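Local coordinates for invasion-associated protein B (Bartonella henselae, PDB 3DTD) that is of unknown biochemical function but, as a member of the invasion-associated locus B family, probably takes part in the invasion of host cells by the bacterium, at residues Trp32-Gly37 with Cys45-Gln50; Asn75-Phe80 with Gly110-Ile115; Leu131-Thr136 with Leu148-Asn153. One frame throughout, in Å; residues are numbered along the deposited sequence.

Contact 1: Trp32-Gly37 with Cys45-Gln50; sequences WSINCG and CFMHRQ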
loop_
_atom_site.group_PDB
_atom_site.type_symbol
_atom_site.label_atom_id
_atom_site.label_comp_id
_atom_site.label_asym_id
_atom_site.label_seq_id
_atom_site.Cartn_x
_atom_site.Cartn_y
_atom_site.Cartn_z
ATOM N N TRP C 32 1.595 35.686 13.126
ATOM C CA TRP C 32 1.682 36.027 11.709
ATOM C C TRP C 32 2.994 35.588 11.074
ATOM O O TRP C 32 4.040 35.589 11.724
ATOM C CB TRP C 32 1.430 37.524 11.503
ATOM C CG TRP C 32 -0.017 37.854 11.584
ATOM C CD1 TRP C 32 -0.769 37.974 12.716
ATOM C CD2 TRP C 32 -0.908 38.074 10.481
ATOM N NE1 TRP C 32 -2.072 38.261 12.390
ATOM C CE2 TRP C 32 -2.187 38.331 11.025
ATOM C CE3 TRP C 32 -0.751 38.080 9.086
ATOM C CZ2 TRP C 32 -3.302 38.598 10.223
ATOM C CZ3 TRP C 32 -1.858 38.347 8.290
ATOM C CH2 TRP C 32 -3.118 38.602 8.863
ATOM N N SER C 33 2.913 35.190 9.806
ATOM C CA SER C 33 4.072 34.723 9.045
ATOM C C SER C 33 4.386 35.633 7.858
ATOM O O SER C 33 3.493 36.269 7.303
ATOM C CB SER C 33 3.855 33.290 8.551
ATOM O OG SER C 33 3.638 32.395 9.627
ATOM N N ILE C 34 5.664 35.687 7.482
ATOM C CA ILE C 34 6.113 36.449 6.318
ATOM C C ILE C 34 6.963 35.587 5.380
ATOM O O ILE C 34 7.933 34.950 5.803
ATOM C CB ILE C 34 6.885 37.746 6.717
ATOM C CG1 ILE C 34 5.932 38.753 7.360
ATOM C CG2 ILE C 34 7.562 38.400 5.499
ATOM C CD1 ILE C 34 6.620 39.912 8.001
ATOM N N ASN C 35 6.569 35.567 4.108
ATOM C CA ASN C 35 7.336 34.917 3.056
ATOM C C ASN C 35 7.565 35.872 1.895
ATOM O O ASN C 35 6.679 36.643 1.533
ATOM C CB ASN C 35 6.630 33.649 2.578
ATOM C CG ASN C 35 6.743 32.508 3.570
ATOM O OD1 ASN C 35 5.826 32.255 4.350
ATOM N ND2 ASN C 35 7.878 31.817 3.549
ATOM N N CYS C 36 8.765 35.832 1.332
ATOM C CA CYS C 36 9.094 36.654 0.177
ATOM C C CYS C 36 9.377 35.795 -1.046
ATOM O O CYS C 36 9.956 34.720 -0.942
ATOM C CB CYS C 36 10.286 37.565 0.474
ATOM S SG CYS C 36 10.033 38.698 1.866
ATOM N N GLY C 37 8.950 36.284 -2.203
ATOM C CA GLY C 37 9.233 35.638 -3.475
ATOM C C GLY C 37 9.429 36.680 -4.555
ATOM O O GLY C 37 8.952 37.805 -4.429
ATOM N N CYS C 45 6.944 40.575 -0.882
ATOM C CA CYS C 45 6.807 39.953 0.422
ATOM C C CYS C 45 5.366 40.008 0.890
ATOM O O CYS C 45 4.711 41.043 0.798
ATOM C CB CYS C 45 7.731 40.629 1.433
ATOM S SG CYS C 45 9.478 40.469 1.023
ATOM N N PHE C 46 4.871 38.881 1.379
ATOM C CA PHE C 46 3.505 38.819 1.877
ATOM C C PHE C 46 3.393 38.374 3.332
ATOM O O PHE C 46 4.252 37.674 3.863
ATOM C CB PHE C 46 2.575 38.017 0.944
ATOM C CG PHE C 46 3.002 36.593 0.705
ATOM C CD1 PHE C 46 2.444 35.555 1.446
ATOM C CD2 PHE C 46 3.930 36.282 -0.291
ATOM C CE1 PHE C 46 2.822 34.228 1.221
ATOM C CE2 PHE C 46 4.321 34.962 -0.521
ATOM C CZ PHE C 46 3.761 33.931 0.237
ATOM N N MET C 47 2.300 38.806 3.946
ATOM C CA MET C 47 2.017 38.661 5.359
ATOM C C MET C 47 0.821 37.734 5.451
ATOM O O MET C 47 -0.219 38.022 4.865
ATOM C CB MET C 47 1.607 40.036 5.855
ATOM C CG MET C 47 1.886 40.364 7.269
ATOM S SD MET C 47 1.325 42.058 7.569
ATOM C CE MET C 47 0.483 41.725 9.096
ATOM N N HIS C 48 0.942 36.621 6.166
ATOM C CA HIS C 48 -0.147 35.639 6.159
ATOM C C HIS C 48 -0.424 34.918 7.471
ATOM O O HIS C 48 0.432 34.837 8.344
ATOM C CB HIS C 48 0.015 34.635 5.008
ATOM C CG HIS C 48 1.286 33.850 5.060
ATOM N ND1 HIS C 48 1.346 32.567 5.555
ATOM C CD2 HIS C 48 2.547 34.169 4.685
ATOM C CE1 HIS C 48 2.586 32.125 5.473
ATOM N NE2 HIS C 48 3.335 33.078 4.953
ATOM N N ARG C 49 -1.649 34.405 7.575
ATOM C CA ARG C 49 -2.168 33.743 8.765
ATOM C C ARG C 49 -3.268 32.745 8.372
ATOM O O ARG C 49 -4.167 33.080 7.600
ATOM C CB ARG C 49 -2.726 34.795 9.734
ATOM C CG ARG C 49 -3.594 34.257 10.865
ATOM C CD ARG C 49 -2.772 33.987 12.106
ATOM N NE ARG C 49 -3.440 33.071 13.026
ATOM C CZ ARG C 49 -2.867 32.013 13.594
ATOM N NH1 ARG C 49 -1.592 31.720 13.366
ATOM N NH2 ARG C 49 -3.578 31.256 14.409
ATOM N N GLN C 50 -3.214 31.540 8.878
ATOM C CA GLN C 50 -4.345 30.687 8.757
ATOM C C GLN C 50 -4.889 30.255 10.065
ATOM O O GLN C 50 -4.196 30.192 11.014
ATOM C CB GLN C 50 -4.086 29.539 7.810
ATOM C CG GLN C 50 -3.122 28.580 8.269
ATOM C CD GLN C 50 -2.650 27.694 7.187
ATOM O OE1 GLN C 50 -1.951 26.762 7.436
ATOM N NE2 GLN C 50 -3.027 27.981 5.982
#

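Contact 2: Asn75-Phe80 with Gly110-Ile115; sequences NLTVPF and GCIVPI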
loop_
_atom_site.group_PDB
_atom_site.type_symbol
_atom_site.label_atom_id
_atom_site.label_comp_id
_atom_site.label_asym_id
_atom_site.label_seq_id
_atom_site.Cartn_x
_atom_site.Cartn_y
_atom_site.Cartn_z
ATOM N N ASN C 75 -6.070 38.937 0.123
ATOM C CA ASN C 75 -7.183 37.996 0.057
ATOM C C ASN C 75 -7.498 37.290 1.363
ATOM O O ASN C 75 -6.602 36.894 2.110
ATOM C CB ASN C 75 -6.944 36.954 -1.043
ATOM C CG ASN C 75 -7.038 37.547 -2.438
ATOM O OD1 ASN C 75 -8.072 38.093 -2.829
ATOM N ND2 ASN C 75 -5.955 37.442 -3.196
ATOM N N LEU C 76 -8.790 37.130 1.610
ATOM C CA LEU C 76 -9.297 36.333 2.703
ATOM C C LEU C 76 -9.905 35.058 2.117
ATOM O O LEU C 76 -10.680 35.120 1.168
ATOM C CB LEU C 76 -10.344 37.138 3.477
ATOM C CG LEU C 76 -11.152 36.516 4.614
ATOM C CD1 LEU C 76 -10.291 36.278 5.835
ATOM C CD2 LEU C 76 -12.317 37.425 4.958
ATOM N N THR C 77 -9.530 33.907 2.668
ATOM C CA THR C 77 -10.107 32.629 2.262
ATOM C C THR C 77 -11.113 32.189 3.321
ATOM O O THR C 77 -10.768 32.075 4.490
ATOM C CB THR C 77 -9.027 31.544 2.061
ATOM O OG1 THR C 77 -8.007 32.033 1.181
ATOM C CG2 THR C 77 -9.632 30.279 1.464
ATOM N N VAL C 78 -12.358 31.974 2.900
ATOM C CA VAL C 78 -13.450 31.573 3.798
ATOM C C VAL C 78 -13.946 30.167 3.403
ATOM O O VAL C 78 -13.595 29.685 2.324
ATOM C CB VAL C 78 -14.616 32.639 3.825
ATOM C CG1 VAL C 78 -14.117 33.993 4.337
ATOM C CG2 VAL C 78 -15.288 32.783 2.472
ATOM N N PRO C 79 -14.729 29.492 4.278
ATOM C CA PRO C 79 -15.222 28.146 3.941
ATOM C C PRO C 79 -16.168 28.056 2.739
ATOM O O PRO C 79 -16.692 29.062 2.271
ATOM C CB PRO C 79 -15.986 27.718 5.206
ATOM C CG PRO C 79 -15.509 28.597 6.275
ATOM C CD PRO C 79 -15.160 29.892 5.631
ATOM N N PHE C 80 -16.362 26.830 2.258
ATOM C CA PHE C 80 -17.397 26.500 1.287
ATOM C C PHE C 80 -18.768 26.595 1.955
ATOM O O PHE C 80 -18.874 26.544 3.183
ATOM C CB PHE C 80 -17.201 25.066 0.787
ATOM C CG PHE C 80 -16.002 24.876 -0.103
ATOM C CD1 PHE C 80 -15.822 25.650 -1.249
ATOM C CD2 PHE C 80 -15.069 23.891 0.187
ATOM C CE1 PHE C 80 -14.723 25.459 -2.069
ATOM C CE2 PHE C 80 -13.969 23.693 -0.630
ATOM C CZ PHE C 80 -13.795 24.475 -1.757
ATOM N N GLY C 110 -10.956 27.009 -0.954
ATOM C CA GLY C 110 -12.103 27.689 -0.347
ATOM C C GLY C 110 -12.515 28.906 -1.156
ATOM O O GLY C 110 -12.078 29.079 -2.297
ATOM N N CYS C 111 -13.346 29.756 -0.558
ATOM C CA CYS C 111 -13.869 30.938 -1.240
ATOM C C CYS C 111 -13.054 32.201 -0.963
ATOM O O CYS C 111 -12.768 32.531 0.186
ATOM C CB CYS C 111 -15.343 31.135 -0.898
ATOM S SG CYS C 111 -16.363 29.817 -1.570
ATOM N N ILE C 112 -12.693 32.902 -2.033
ATOM C CA ILE C 112 -11.755 34.016 -1.964
ATOM C C ILE C 112 -12.471 35.364 -1.862
ATOM O O ILE C 112 -13.307 35.704 -2.703
ATOM C CB ILE C 112 -10.768 34.005 -3.171
ATOM C CG1 ILE C 112 -10.128 32.617 -3.363
ATOM C CG2 ILE C 112 -9.708 35.099 -3.037
ATOM C CD1 ILE C 112 -9.305 32.087 -2.176
ATOM N N VAL C 113 -12.130 36.110 -0.810
ATOM C CA VAL C 113 -12.682 37.432 -0.534
ATOM C C VAL C 113 -11.555 38.471 -0.630
ATOM O O VAL C 113 -10.671 38.500 0.226
ATOM C CB VAL C 113 -13.317 37.489 0.885
ATOM C CG1 VAL C 113 -13.952 38.846 1.143
ATOM C CG2 VAL C 113 -14.346 36.387 1.076
ATOM N N PRO C 114 -11.565 39.309 -1.683
ATOM C CA PRO C 114 -10.573 40.382 -1.797
ATOM C C PRO C 114 -10.798 41.468 -0.749
ATOM O O PRO C 114 -11.940 41.837 -0.470
ATOM C CB PRO C 114 -10.821 40.957 -3.199
ATOM C CG PRO C 114 -11.700 39.991 -3.889
ATOM C CD PRO C 114 -12.487 39.301 -2.831
ATOM N N ILE C 115 -9.705 41.961 -0.181
ATOM C CA ILE C 115 -9.759 42.951 0.887
ATOM C C ILE C 115 -8.775 44.082 0.618
ATOM O O ILE C 115 -7.659 43.847 0.163
ATOM C CB ILE C 115 -9.480 42.317 2.273
ATOM C CG1 ILE C 115 -8.455 41.182 2.145
ATOM C CG2 ILE C 115 -10.775 41.785 2.868
ATOM C CD1 ILE C 115 -7.688 40.851 3.393
#

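Contact 3: Leu131-Thr136 with Leu148-Asn153; sequences LKLAMT and LFVQLN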
loop_
_atom_site.group_PDB
_atom_site.type_symbol
_atom_site.label_atom_id
_atom_site.label_comp_id
_atom_site.label_asym_id
_atom_site.label_seq_id
_atom_site.Cartn_x
_atom_site.Cartn_y
_atom_site.Cartn_z
ATOM N N LEU C 131 -9.930 40.026 14.219
ATOM C CA LEU C 131 -10.682 40.524 13.078
ATOM C C LEU C 131 -11.883 39.609 12.882
ATOM O O LEU C 131 -11.749 38.498 12.374
ATOM C CB LEU C 131 -9.817 40.578 11.820
ATOM C CG LEU C 131 -10.497 41.049 10.527
ATOM C CD1 LEU C 131 -11.051 42.468 10.644
ATOM C CD2 LEU C 131 -9.523 40.961 9.390
ATOM N N LYS C 132 -13.048 40.075 13.321
ATOM C CA LYS C 132 -14.269 39.278 13.300
ATOM C C LYS C 132 -14.894 39.241 11.912
ATOM O O LYS C 132 -14.987 40.265 11.230
ATOM C CB LYS C 132 -15.276 39.814 14.320
ATOM C CG LYS C 132 -14.879 39.589 15.775
ATOM C CD LYS C 132 -15.974 40.050 16.721
ATOM C CE LYS C 132 -15.566 39.853 18.173
ATOM N NZ LYS C 132 -16.619 40.327 19.119
ATOM N N LEU C 133 -15.312 38.048 11.500
ATOM C CA LEU C 133 -15.972 37.862 10.209
ATOM C C LEU C 133 -17.457 37.546 10.380
ATOM O O LEU C 133 -17.843 36.813 11.293
ATOM C CB LEU C 133 -15.299 36.755 9.393
ATOM C CG LEU C 133 -13.908 36.838 8.742
ATOM C CD1 LEU C 133 -13.247 38.222 8.804
ATOM C CD2 LEU C 133 -12.988 35.798 9.336
ATOM N N ALA C 134 -18.279 38.108 9.497
ATOM C CA ALA C 134 -19.717 37.837 9.472
ATOM C C ALA C 134 -20.183 37.560 8.044
ATOM O O ALA C 134 -19.938 38.359 7.134
ATOM C CB ALA C 134 -20.492 39.004 10.074
ATOM N N MET C 135 -20.846 36.422 7.853
ATOM C CA MET C 135 -21.343 36.024 6.530
ATOM C C MET C 135 -22.642 35.220 6.626
ATOM O O MET C 135 -23.127 34.943 7.723
ATOM C CB MET C 135 -20.260 35.269 5.737
ATOM C CG MET C 135 -19.718 34.015 6.409
ATOM S SD MET C 135 -18.049 33.582 5.870
ATOM C CE MET C 135 -17.058 34.678 6.873
ATOM N N THR C 136 -23.202 34.861 5.474
ATOM C CA THR C 136 -24.455 34.114 5.407
ATOM C C THR C 136 -24.209 32.731 4.794
ATOM O O THR C 136 -23.526 32.606 3.779
ATOM C CB THR C 136 -25.513 34.887 4.575
ATOM O OG1 THR C 136 -25.545 36.258 4.991
ATOM C CG2 THR C 136 -26.894 34.283 4.751
ATOM N N LEU C 148 -16.447 33.103 13.160
ATOM C CA LEU C 148 -15.134 33.060 12.522
ATOM C C LEU C 148 -14.377 34.376 12.688
ATOM O O LEU C 148 -14.975 35.450 12.732
ATOM C CB LEU C 148 -15.269 32.709 11.040
ATOM C CG LEU C 148 -15.085 31.278 10.524
ATOM C CD1 LEU C 148 -15.705 30.205 11.413
ATOM C CD2 LEU C 148 -15.648 31.207 9.119
ATOM N N PHE C 149 -13.054 34.277 12.775
ATOM C CA PHE C 149 -12.184 35.423 13.018
ATOM C C PHE C 149 -10.771 35.150 12.524
ATOM O O PHE C 149 -10.408 34.006 12.244
ATOM C CB PHE C 149 -12.150 35.805 14.516
ATOM C CG PHE C 149 -11.906 34.639 15.435
ATOM C CD1 PHE C 149 -10.611 34.193 15.696
ATOM C CD2 PHE C 149 -12.975 33.981 16.036
ATOM C CE1 PHE C 149 -10.391 33.112 16.526
ATOM C CE2 PHE C 149 -12.762 32.896 16.867
ATOM C CZ PHE C 149 -11.475 32.462 17.107
ATOM N N VAL C 150 -9.984 36.216 12.411
ATOM C CA VAL C 150 -8.542 36.116 12.226
ATOM C C VAL C 150 -7.890 36.762 13.454
ATOM O O VAL C 150 -8.226 37.887 13.816
ATOM C CB VAL C 150 -8.072 36.804 10.910
ATOM C CG1 VAL C 150 -6.563 36.721 10.752
ATOM C CG2 VAL C 150 -8.748 36.171 9.699
ATOM N N GLN C 151 -6.989 36.034 14.110
ATOM C CA GLN C 151 -6.290 36.549 15.285
ATOM C C GLN C 151 -5.197 37.519 14.851
ATOM O O GLN C 151 -4.446 37.238 13.915
ATOM C CB GLN C 151 -5.701 35.409 16.108
ATOM C CG GLN C 151 -6.722 34.437 16.664
ATOM C CD GLN C 151 -6.083 33.319 17.459
ATOM O OE1 GLN C 151 -5.804 33.470 18.647
ATOM N NE2 GLN C 151 -5.854 32.183 16.807
ATOM N N LEU C 152 -5.116 38.657 15.537
ATOM C CA LEU C 152 -4.253 39.762 15.116
ATOM C C LEU C 152 -2.952 39.917 15.910
ATOM O O LEU C 152 -2.226 40.888 15.717
ATOM C CB LEU C 152 -5.039 41.083 15.120
ATOM C CG LEU C 152 -6.271 41.186 14.213
ATOM C CD1 LEU C 152 -7.055 42.453 14.535
ATOM C CD2 LEU C 152 -5.901 41.130 12.723
ATOM N N ASN C 153 -2.658 38.968 16.798
ATOM C CA ASN C 153 -1.412 38.999 17.569
ATOM C C ASN C 153 -0.186 38.867 16.665
ATOM O O ASN C 153 0.036 37.826 16.046
ATOM C CB ASN C 153 -1.394 37.925 18.662
ATOM C CG ASN C 153 -0.158 38.014 19.545
ATOM O OD1 ASN C 153 0.818 37.295 19.342
ATOM N ND2 ASN C 153 -0.188 38.919 20.515
HETATM O O HOH W 1 -18.097 34.246 10.562
#

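Contact 1: Trp32-Gly37 with Cys45-Gln50
H48 carries its imidazole over the neighbouring strand because chi1 of 60° places CG between the backbone N and the carbonyl carbon, while N35, with CG anti to its carbonyl carbon (chi1 -74°), turns its amide to meet it. NE2 of H48 gives its N-H to OD1 of N35 at 2.7 Å, on a lone pair in the amide plane; the oxygen also lies at the ring edge, and the two flat groups are nearly coplanar, 24° apart. The bond fixes the rotation of both groups and requires a proton on NE2. CB of S33 packs over one face of the same imidazole, a slim residue that lets the ring lie close to the strand.

The other face of the hairpin is apolar around W32. CB of R49 stands over the centre of its six-membered ring, 3.6 Å from the centroid, and CE of M47 covers the opposite face nearer the rim, 3.8 Å from CE3 of W32, in a CH-pi contact with a Met-aromatic component. Flexible methionine and the aliphatic root of arginine thus sandwich the flat indole. Farther along, C36 and C45 form a non-hydrogen-bonded pair whose SG atoms are joined at 2.0 Å, a disulfide stapling this antiparallel hairpin. Backbone bonds in the S33-H48 and N35-F46 pairs hold the register between them.

Strand 27-29 flanks 32-37 and strand 58-66 flanks 45-50, while helix 155-168 covers the I34, C45 and M47 face; there F155 meets W32 edge-to-face, and NE1 of W32 bonds to the backbone oxygen of Q151.

Contact 2: Asn75-Phe80 with Gly110-Ile115
Two adjacent antiparallel strands of the large sheet, 72-78 and 110-117, pair here, brought together across a 29-residue excursion rather than by a tight hairpin. Paired backbone bonds link L76 with V113 and V78 with C111; the N of V113 lies only 2.6 Å from O of L76. On the face of these four residues, L76 and V113 lie side by side, with CB of L76 4.0 Å from CB of V113. CG2 of V78 reaches CB of C111 at 3.8 Å. Compact beta-branched valines suit such close-set strands.

On the other face, CD1 of I112 comes alongside OG1 of T77, while its CG2 branch meets OD1 of N75 at 3.4 Å. Where 75-80 leaves the strand, the F80 ring lies over G110, whose CA is 4.2 Å from the centroid. G110 has backbone angles suited to glycine (phi 138°), and its CA also lies near O of V78.

SG of C111 is disulfide-bonded to C106, which ties strand 110-117 to the edge strand 105-107. Between the two segments themselves, cohesion comes from backbone bonds and apolar packing: OD1 of N75 and OG1 of T77 meet carbons of I112, and OD1 also CA of P114, so no polar side-chain bond joins them.

Contact 3: Leu131-Thr136 with Leu148-Asn153
L133 leans across to 148-153 from its first side-chain carbon. CB lies 3.6 Å from O of L148, the oxygen that also receives the N-H of L133; CG, set anti to the carbonyl carbon (chi1 -70°), carries the branches onward. CD2 settles against the backbone of F149, 3.8 Å from its N, and reaches CB of L148 and, at 4.3 Å, CG2 of V150. CD1 turns to the large sheet, where it meets L76. A branched leucine suits this place because its two methyls serve two different surfaces.

The strands themselves pair at L131 and V150 through two backbone bonds, the one from N of L131 to O of V150 being almost straight at 178°. Beyond the N of L133 the regular pairing gives way: O of L133 and O of L148 come near each other but, both being acceptors, cannot bond, and a water answers both strands, donating to O of L133 at 2.7 Å and accepting from N of L148 over a longer 3.3 Å. L152 closes the far end, laying CD2 against CB of L131, 4.1 Å away.

F149 turns its ring to the opposite face, where it stacks on H130. The chemistry is therefore divided: leucine and valine carbons make a buried, greasy side facing the protein interior, while two bonds hold the L131-V150 pair and, toward L148, the single bond from N of L133 and the bridging water serve the polar atoms.

How the contacts relate
Contacts 1 and 2 lie in the same seven-stranded sheet, their centres about 16 Å apart and without touching, whereas contact 3 belongs to the smaller four-stranded sheet. Contact 3 meets both. Its centre is about 12 Å from that of contact 2, and the interface is apolar: CG1 of V78 lies 3.9 Å from CE of M135, and CD of P79 lies 3.8 Å from CD2 of L148. With contact 1, about 18 Å away between centres, the link combines the indole N-H reaching 148-153 with packing beside it, CD1 of W32 lying 3.4 Å from O of N153. No active site is identified for this protein of unknown function; glycerol molecules, probably from crystallisation, lie near R49, F80 and L152.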